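Local atomic coordinates of 182aa long hypothetical protein (Pyrococcus horikoshii, PDB entry 2GAN), a protein that is of unknown function but, as a member of the GNAT family, probably transfers an acetyl group from acetyl-CoA to an acceptor not yet identified. Residues 65-70 with 82-87; 86-90 with 102-108. One frame throughout, in Å; residues are numbered along the deposited sequence.

Overall arrangement
Both interactions lie on or beside the central mixed sheet of this GNAT-family chain, on the same side of its centre, with their own centres about 11 Å apart. Interaction 1 comes first, pairing the start of strand 68-74 with the end of strand 78-85, the two arms of a beta hairpin. Interaction 2 shares Tyr86 and Lys87 with it and packs the loop leaving strand 78-85 against the start of strand 106-114. These strands are neighbours in the sheet, and N of Leu108 lies 2.7 Å from O of Val85, a probable hydrogen bond. Interaction 1 thus holds the hairpin in register and interaction 2 brings the chain back as the next antiparallel strand, consistent with a GNAT-type core.

Interaction 1. Residues 65-70 with 82-87; sequences EFDELY and IALVYK
A classic beta bulge marks the hairpin of strands 68-74 and 78-85: Asp67 and Glu68 both face Leu84, whose O accepts from Asp67 N at 3.0 Å and Glu68 N at 3.3 Å. Beyond it, Tyr70 and Ile82 form a regular hydrogen-bonded pair. OD2 of Asp67 takes Tyr86 N on its anti lone pair and Lys87 N, at 2.8 Å, from above the carboxylate plane. With CG anti to the carbonyl carbon (chi1 -62°) and an extended chain, Glu68 carries its carboxylate to two hydroxyls that donate from out of its plane, Tyr86 OH to OE1 at 2.5 Å and Tyr70 OH to OE2 at 2.7 Å. Its CG lies in plane at the edge of the Tyr86 ring, the carboxylate turned 89° to it. A leucine in place of Glu68 would probably leave both hydroxyls without this acceptor and take a carboxylate partner from Arg134 of helix 123-137. On the sheet face of Leu69 and Ala83, Ala83 CB makes a CH-pi contact over the Phe66 ring centre, 3.6 Å from the centroid and 6° off the normal. With strand 106-114 flanking 78-85 on its far side, the bulged hairpin belongs to the mixed sheet of a GNAT-type fold.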
ATOM      1  N   GLU A  65      17.100  19.169   8.207  1.00 26.88           N
ATOM      2  CA  GLU A  65      15.860  18.600   8.712  1.00 26.65           C
ATOM      3  C   GLU A  65      15.947  17.636   9.895  1.00 25.04           C
ATOM      4  O   GLU A  65      15.336  17.878  10.930  1.00 24.42           O
ATOM      5  CB  GLU A  65      15.087  17.957   7.553  1.00 27.58           C
ATOM      6  CG  GLU A  65      13.747  17.342   7.940  1.00 30.63           C
ATOM      7  CD  GLU A  65      12.796  17.240   6.759  1.00 33.01           C
ATOM      8  OE1 GLU A  65      11.948  16.322   6.742  1.00 30.79           O
ATOM      9  OE2 GLU A  65      12.888  18.096   5.851  1.00 35.03           O
ATOM     10  N   PHE A  66      16.703  16.556   9.760  1.00 26.49           N
ATOM     11  CA  PHE A  66      16.812  15.570  10.843  1.00 27.07           C
ATOM     12  C   PHE A  66      17.524  16.087  12.101  1.00 27.27           C
ATOM     13  O   PHE A  66      18.629  16.628  12.025  1.00 27.03           O
ATOM     14  CB  PHE A  66      17.529  14.315  10.325  1.00 27.01           C
ATOM     15  CG  PHE A  66      16.800  13.610   9.206  1.00 27.02           C
ATOM     16  CD1 PHE A  66      17.444  12.631   8.454  1.00 27.12           C
ATOM     17  CD2 PHE A  66      15.470  13.916   8.908  1.00 26.32           C
ATOM     18  CE1 PHE A  66      16.782  11.968   7.419  1.00 25.16           C
ATOM     19  CE2 PHE A  66      14.795  13.257   7.874  1.00 26.05           C
ATOM     20  CZ  PHE A  66      15.453  12.282   7.132  1.00 25.61           C
ATOM     21  N   ASP A  67      16.889  15.931  13.259  1.00 26.48           N
ATOM     22  CA  ASP A  67      17.498  16.369  14.517  1.00 24.82           C
ATOM     23  C   ASP A  67      18.243  15.186  15.145  1.00 25.71           C
ATOM     24  O   ASP A  67      19.227  15.366  15.870  1.00 22.80           O
ATOM     25  CB  ASP A  67      16.431  16.913  15.476  1.00 24.97           C
ATOM     26  CG  ASP A  67      15.836  18.239  15.001  1.00 27.10           C
ATOM     27  OD1 ASP A  67      16.612  19.155  14.637  1.00 28.46           O
ATOM     28  OD2 ASP A  67      14.595  18.370  14.996  1.00 25.62           O
ATOM     29  N   GLU A  68      17.759  13.977  14.851  1.00 23.69           N
ATOM     30  CA  GLU A  68      18.367  12.739  15.319  1.00 22.13           C
ATOM     31  C   GLU A  68      18.086  11.644  14.300  1.00 21.60           C
ATOM     32  O   GLU A  68      16.947  11.473  13.860  1.00 21.89           O
ATOM     33  CB  GLU A  68      17.804  12.332  16.680  1.00 22.46           C
ATOM     34  CG  GLU A  68      18.088  13.335  17.771  1.00 22.06           C
ATOM     35  CD  GLU A  68      17.672  12.851  19.153  1.00 24.08           C
ATOM     36  OE1 GLU A  68      17.862  13.617  20.115  1.00 28.16           O
ATOM     37  OE2 GLU A  68      17.159  11.722  19.286  1.00 22.66           O
ATOM     38  N   LEU A  69      19.134  10.925  13.906  1.00 19.83           N
ATOM     39  CA  LEU A  69      19.007   9.833  12.947  1.00 19.39           C
ATOM     40  C   LEU A  69      19.430   8.529  13.610  1.00 18.10           C
ATOM     41  O   LEU A  69      20.521   8.423  14.161  1.00 16.81           O
ATOM     42  CB  LEU A  69      19.895  10.075  11.720  1.00 20.80           C
ATOM     43  CG  LEU A  69      20.004   8.870  10.766  1.00 21.47           C
ATOM     44  CD1 LEU A  69      18.618   8.541  10.218  1.00 20.43           C
ATOM     45  CD2 LEU A  69      20.967   9.171   9.624  1.00 22.01           C
ATOM     46  N   TYR A  70      18.560   7.534  13.548  1.00 19.41           N
ATOM     47  CA  TYR A  70      18.855   6.248  14.139  1.00 20.19           C
ATOM     48  C   TYR A  70      18.853   5.192  13.054  1.00 20.86           C
ATOM     49  O   TYR A  70      18.134   5.306  12.065  1.00 23.18           O
ATOM     50  CB  TYR A  70      17.825   5.927  15.224  1.00 20.38           C
ATOM     51  CG  TYR A  70      17.949   6.817  16.438  1.00 20.17           C
ATOM     52  CD1 TYR A  70      18.907   6.562  17.418  1.00 21.18           C
ATOM     53  CD2 TYR A  70      17.121   7.927  16.602  1.00 20.00           C
ATOM     54  CE1 TYR A  70      19.038   7.391  18.537  1.00 21.58           C
ATOM     55  CE2 TYR A  70      17.243   8.759  17.715  1.00 22.66           C
ATOM     56  CZ  TYR A  70      18.204   8.486  18.680  1.00 23.01           C
ATOM     57  OH  TYR A  70      18.315   9.311  19.781  1.00 24.08           O
ATOM     58  N   ILE A  82      15.508   5.399  10.880  1.00 20.12           N
ATOM     59  CA  ILE A  82      14.403   6.146  11.459  1.00 20.10           C
ATOM     60  C   ILE A  82      14.949   7.481  11.979  1.00 21.26           C
ATOM     61  O   ILE A  82      15.977   7.531  12.656  1.00 19.78           O
ATOM     62  CB  ILE A  82      13.692   5.358  12.585  1.00 18.59           C
ATOM     63  CG1 ILE A  82      12.313   5.980  12.838  1.00 20.05           C
ATOM     64  CG2 ILE A  82      14.545   5.343  13.846  1.00 15.14           C
ATOM     65  CD1 ILE A  82      11.366   5.116  13.689  1.00 24.11           C
ATOM     66  N   ALA A  83      14.248   8.554  11.633  1.00 21.98           N
ATOM     67  CA  ALA A  83      14.645   9.907  11.985  1.00 22.87           C
ATOM     68  C   ALA A  83      13.623  10.647  12.828  1.00 21.52           C
ATOM     69  O   ALA A  83      12.417  10.438  12.691  1.00 21.94           O
ATOM     70  CB  ALA A  83      14.909  10.705  10.702  1.00 22.54           C
ATOM     71  N   LEU A  84      14.113  11.530  13.691  1.00 21.07           N
ATOM     72  CA  LEU A  84      13.242  12.334  14.543  1.00 20.23           C
ATOM     73  C   LEU A  84      13.433  13.815  14.275  1.00 20.86           C
ATOM     74  O   LEU A  84      14.566  14.287  14.124  1.00 22.01           O
ATOM     75  CB  LEU A  84      13.560  12.079  16.004  1.00 19.73           C
ATOM     76  CG  LEU A  84      13.500  10.599  16.358  1.00 22.65           C
ATOM     77  CD1 LEU A  84      13.868  10.433  17.829  1.00 23.10           C
ATOM     78  CD2 LEU A  84      12.110  10.055  16.057  1.00 19.09           C
ATOM     79  N   VAL A  85      12.325  14.544  14.217  1.00 19.64           N
ATOM     80  CA  VAL A  85      12.365  15.981  14.015  1.00 21.06           C
ATOM     81  C   VAL A  85      11.543  16.592  15.132  1.00 21.45           C
ATOM     82  O   VAL A  85      10.353  16.303  15.259  1.00 22.16           O
ATOM     83  CB  VAL A  85      11.774  16.414  12.645  1.00 20.79           C
ATOM     84  CG1 VAL A  85      11.743  17.930  12.554  1.00 18.80           C
ATOM     85  CG2 VAL A  85      12.633  15.857  11.508  1.00 16.65           C
ATOM     86  N   TYR A  86      12.184  17.419  15.952  1.00 18.85           N
ATOM     87  CA  TYR A  86      11.494  18.046  17.079  1.00 22.04           C
ATOM     88  C   TYR A  86      12.025  19.433  17.483  1.00 22.45           C
ATOM     89  O   TYR A  86      11.423  20.096  18.322  1.00 23.60           O
ATOM     90  CB  TYR A  86      11.538  17.093  18.280  1.00 18.54           C
ATOM     91  CG  TYR A  86      12.941  16.759  18.728  1.00 18.84           C
ATOM     92  CD1 TYR A  86      13.640  17.608  19.592  1.00 18.89           C
ATOM     93  CD2 TYR A  86      13.590  15.619  18.250  1.00 18.35           C
ATOM     94  CE1 TYR A  86      14.956  17.329  19.965  1.00 21.27           C
ATOM     95  CE2 TYR A  86      14.905  15.330  18.618  1.00 20.71           C
ATOM     96  CZ  TYR A  86      15.580  16.188  19.471  1.00 21.61           C
ATOM     97  OH  TYR A  86      16.873  15.905  19.832  1.00 26.47           O
ATOM     98  N   LYS A  87      13.132  19.879  16.887  1.00 25.42           N
ATOM     99  CA  LYS A  87      13.693  21.193  17.222  1.00 29.56           C
ATOM    100  C   LYS A  87      13.045  22.330  16.439  1.00 31.24           C
ATOM    101  O   LYS A  87      13.362  22.554  15.269  1.00 32.17           O
ATOM    102  CB  LYS A  87      15.196  21.244  16.961  1.00 29.21           C
ATOM    103  CG  LYS A  87      16.020  20.282  17.779  1.00 34.10           C
ATOM    104  CD  LYS A  87      17.501  20.485  17.503  1.00 34.03           C
ATOM    105  CE  LYS A  87      18.319  19.308  18.006  1.00 35.26           C
ATOM    106  NZ  LYS A  87      18.096  19.022  19.443  1.00 37.80           N
TER

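Interaction 2. Residues 86-90 with 102-108; sequences YKRIK and MNEKVGL
The backbones of 86-90 and 102-108 approach at two ends, Tyr86 with Gly107 (CA to CA 4.9 Å) and Lys90 with Met102 (CA to CA 4.7 Å), and stand further apart between them, where the CA atoms of Arg88 and Glu104 are 7.4 Å from each other. Ile89 fills the middle. Its CB points toward the other segment, and with CG1 anti to the carbonyl carbon (chi1 -68°) the longer branch runs to the start of strand 106-114: CD1 comes 3.6 Å from O of Val106, while CG1 touches Val106 CG1 and Leu108 CD2 more loosely. At the 102 end, the extended side chain of Met102, a selenomethionine, crosses that of Lys90 at about a right angle, CB to CB 4.0 Å. Arg88 and Glu104 bridge the outer side. Bends at chi2 and chi3 of Arg88 and at chi2 of Glu104 bring their ends together in a salt bridge, Arg88 NH2 sitting before both carboxylate oxygens, 2.8 Å from OE1 and 2.9 Å from OE2. The planes are nearly parallel (8°) but offset, not coplanar, which fits the weak NH2 to OE1 hydrogen bond, with an N-H...O angle of 124°. Glu104 belongs to the type I turn from Asn103 to Val106, where Asn103 OD1 accepts Lys105 N at 2.7 Å in an Asx turn. Because OE2 of Glu104 also pairs with Lys140, this carboxylate is shared by two cations, which would probably favour its ionised form; the chemistry implies a mainly apolar join around buried Ile89, with charge pairing on its solvent-exposed side.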
ATOM      1  N   TYR A  86      12.184  17.419  15.952  1.00 18.85           N
ATOM      2  CA  TYR A  86      11.494  18.046  17.079  1.00 22.04           C
ATOM      3  C   TYR A  86      12.025  19.433  17.483  1.00 22.45           C
ATOM      4  O   TYR A  86      11.423  20.096  18.322  1.00 23.60           O
ATOM      5  CB  TYR A  86      11.538  17.093  18.280  1.00 18.54           C
ATOM      6  CG  TYR A  86      12.941  16.759  18.728  1.00 18.84           C
ATOM      7  CD1 TYR A  86      13.640  17.608  19.592  1.00 18.89           C
ATOM      8  CD2 TYR A  86      13.590  15.619  18.250  1.00 18.35           C
ATOM      9  CE1 TYR A  86      14.956  17.329  19.965  1.00 21.27           C
ATOM     10  CE2 TYR A  86      14.905  15.330  18.618  1.00 20.71           C
ATOM     11  CZ  TYR A  86      15.580  16.188  19.471  1.00 21.61           C
ATOM     12  OH  TYR A  86      16.873  15.905  19.832  1.00 26.47           O
ATOM     13  N   LYS A  87      13.132  19.879  16.887  1.00 25.42           N
ATOM     14  CA  LYS A  87      13.693  21.193  17.222  1.00 29.56           C
ATOM     15  C   LYS A  87      13.045  22.330  16.439  1.00 31.24           C
ATOM     16  O   LYS A  87      13.362  22.554  15.269  1.00 32.17           O
ATOM     17  CB  LYS A  87      15.196  21.244  16.961  1.00 29.21           C
ATOM     18  CG  LYS A  87      16.020  20.282  17.779  1.00 34.10           C
ATOM     19  CD  LYS A  87      17.501  20.485  17.503  1.00 34.03           C
ATOM     20  CE  LYS A  87      18.319  19.308  18.006  1.00 35.26           C
ATOM     21  NZ  LYS A  87      18.096  19.022  19.443  1.00 37.80           N
ATOM     22  N   ARG A  88      12.155  23.054  17.110  1.00 32.24           N
ATOM     23  CA  ARG A  88      11.438  24.182  16.527  1.00 33.85           C
ATOM     24  C   ARG A  88      10.770  23.840  15.195  1.00 33.07           C
ATOM     25  O   ARG A  88      11.161  24.341  14.140  1.00 32.07           O
ATOM     26  CB  ARG A  88      12.385  25.378  16.357  1.00 37.42           C
ATOM     27  CG  ARG A  88      12.140  26.531  17.355  1.00 42.23           C
ATOM     28  CD  ARG A  88      12.827  26.329  18.709  1.00 45.73           C
ATOM     29  NE  ARG A  88      12.425  25.096  19.382  1.00 46.58           N
ATOM     30  CZ  ARG A  88      11.192  24.842  19.802  1.00 48.84           C
ATOM     31  NH1 ARG A  88      10.231  25.742  19.623  1.00 49.50           N
ATOM     32  NH2 ARG A  88      10.917  23.682  20.386  1.00 49.84           N
ATOM     33  N   ILE A  89       9.746  22.995  15.253  1.00 30.49           N
ATOM     34  CA  ILE A  89       9.034  22.607  14.048  1.00 30.06           C
ATOM     35  C   ILE A  89       8.519  23.822  13.279  1.00 29.61           C
ATOM     36  O   ILE A  89       8.551  23.841  12.048  1.00 26.40           O
ATOM     37  CB  ILE A  89       7.827  21.683  14.361  1.00 30.30           C
ATOM     38  CG1 ILE A  89       8.317  20.327  14.872  1.00 31.82           C
ATOM     39  CG2 ILE A  89       6.999  21.467  13.107  1.00 30.02           C
ATOM     40  CD1 ILE A  89       9.023  20.393  16.195  1.00 35.13           C
ATOM     41  N   LYS A  90       8.053  24.833  14.008  1.00 29.94           N
ATOM     42  CA  LYS A  90       7.517  26.047  13.393  1.00 30.04           C
ATOM     43  C   LYS A  90       8.454  26.673  12.361  1.00 29.82           C
ATOM     44  O   LYS A  90       8.002  27.415  11.492  1.00 27.84           O
ATOM     45  CB  LYS A  90       7.182  27.089  14.472  1.00 33.83           C
ATOM     46  CG  LYS A  90       6.471  28.335  13.933  1.00 39.88           C
ATOM     47  CD  LYS A  90       6.264  29.423  14.993  1.00 43.97           C
ATOM     48  CE  LYS A  90       5.268  29.006  16.072  1.00 47.49           C
ATOM     49  NZ  LYS A  90       4.940  30.141  17.004  1.00 50.68           N
HETATM   50  N   MSE A 102       2.521  22.984  14.708  1.00 31.26           N
HETATM   51  CA  MSE A 102       3.705  23.788  14.969  1.00 33.35           C
HETATM   52  C   MSE A 102       3.749  24.243  16.418  1.00 31.46           C
HETATM   53  O   MSE A 102       3.703  25.434  16.696  1.00 33.09           O
HETATM   54  CB  MSE A 102       3.748  25.003  14.042  1.00 36.18           C
HETATM   55  CG  MSE A 102       3.852  24.649  12.572  1.00 41.47           C
HETATM   56 SE   MSE A 102       3.813  26.227  11.464  1.00 49.79          SE
HETATM   57  CE  MSE A 102       3.670  25.394   9.732  1.00 43.32           C
ATOM     58  N   ASN A 103       3.842  23.291  17.343  1.00 30.63           N
ATOM     59  CA  ASN A 103       3.901  23.623  18.763  1.00 29.47           C
ATOM     60  C   ASN A 103       4.935  22.762  19.496  1.00 28.76           C
ATOM     61  O   ASN A 103       5.383  21.740  18.977  1.00 28.57           O
ATOM     62  CB  ASN A 103       2.522  23.468  19.401  1.00 28.51           C
ATOM     63  CG  ASN A 103       2.130  22.029  19.584  1.00 29.64           C
ATOM     64  OD1 ASN A 103       2.714  21.311  20.397  1.00 30.43           O
ATOM     65  ND2 ASN A 103       1.138  21.592  18.826  1.00 30.11           N
ATOM     66  N   GLU A 104       5.292  23.182  20.707  1.00 28.74           N
ATOM     67  CA  GLU A 104       6.304  22.518  21.530  1.00 29.40           C
ATOM     68  C   GLU A 104       6.095  21.039  21.845  1.00 29.07           C
ATOM     69  O   GLU A 104       7.060  20.333  22.119  1.00 29.85           O
ATOM     70  CB  GLU A 104       6.486  23.291  22.838  1.00 29.51           C
ATOM     71  CG  GLU A 104       7.755  22.955  23.616  1.00 31.71           C
ATOM     72  CD  GLU A 104       9.028  23.361  22.886  1.00 33.50           C
ATOM     73  OE1 GLU A 104       9.065  24.474  22.320  1.00 33.64           O
ATOM     74  OE2 GLU A 104      10.004  22.579  22.894  1.00 34.54           O
ATOM     75  N   LYS A 105       4.855  20.564  21.828  1.00 28.63           N
ATOM     76  CA  LYS A 105       4.626  19.152  22.115  1.00 29.67           C
ATOM     77  C   LYS A 105       4.621  18.263  20.874  1.00 29.32           C
ATOM     78  O   LYS A 105       4.293  17.082  20.962  1.00 30.36           O
ATOM     79  CB  LYS A 105       3.319  18.956  22.886  1.00 30.30           C
ATOM     80  CG  LYS A 105       3.431  19.330  24.361  1.00 33.98           C
ATOM     81  CD  LYS A 105       2.411  18.584  25.215  1.00 35.16           C
ATOM     82  CE  LYS A 105       2.689  17.079  25.262  1.00 34.70           C
ATOM     83  NZ  LYS A 105       3.922  16.721  26.019  1.00 33.16           N
ATOM     84  N   VAL A 106       4.991  18.816  19.723  1.00 28.04           N
ATOM     85  CA  VAL A 106       5.007  18.027  18.491  1.00 25.82           C
ATOM     86  C   VAL A 106       6.353  17.359  18.203  1.00 25.69           C
ATOM     87  O   VAL A 106       7.410  17.989  18.268  1.00 28.00           O
ATOM     88  CB  VAL A 106       4.596  18.882  17.253  1.00 22.67           C
ATOM     89  CG1 VAL A 106       4.734  18.065  15.983  1.00 22.45           C
ATOM     90  CG2 VAL A 106       3.152  19.346  17.395  1.00 21.94           C
ATOM     91  N   GLY A 107       6.293  16.069  17.888  1.00 25.37           N
ATOM     92  CA  GLY A 107       7.480  15.304  17.556  1.00 24.30           C
ATOM     93  C   GLY A 107       7.220  14.560  16.257  1.00 23.85           C
ATOM     94  O   GLY A 107       6.219  13.854  16.130  1.00 25.87           O
ATOM     95  N   LEU A 108       8.124  14.712  15.293  1.00 21.19           N
ATOM     96  CA  LEU A 108       7.981  14.075  13.986  1.00 19.54           C
ATOM     97  C   LEU A 108       8.873  12.856  13.769  1.00 19.68           C
ATOM     98  O   LEU A 108      10.064  12.882  14.068  1.00 16.14           O
ATOM     99  CB  LEU A 108       8.278  15.095  12.883  1.00 19.83           C
ATOM    100  CG  LEU A 108       7.217  16.080  12.402  1.00 19.64           C
ATOM    101  CD1 LEU A 108       6.240  16.417  13.492  1.00 16.72           C
ATOM    102  CD2 LEU A 108       7.904  17.320  11.869  1.00 17.88           C
TER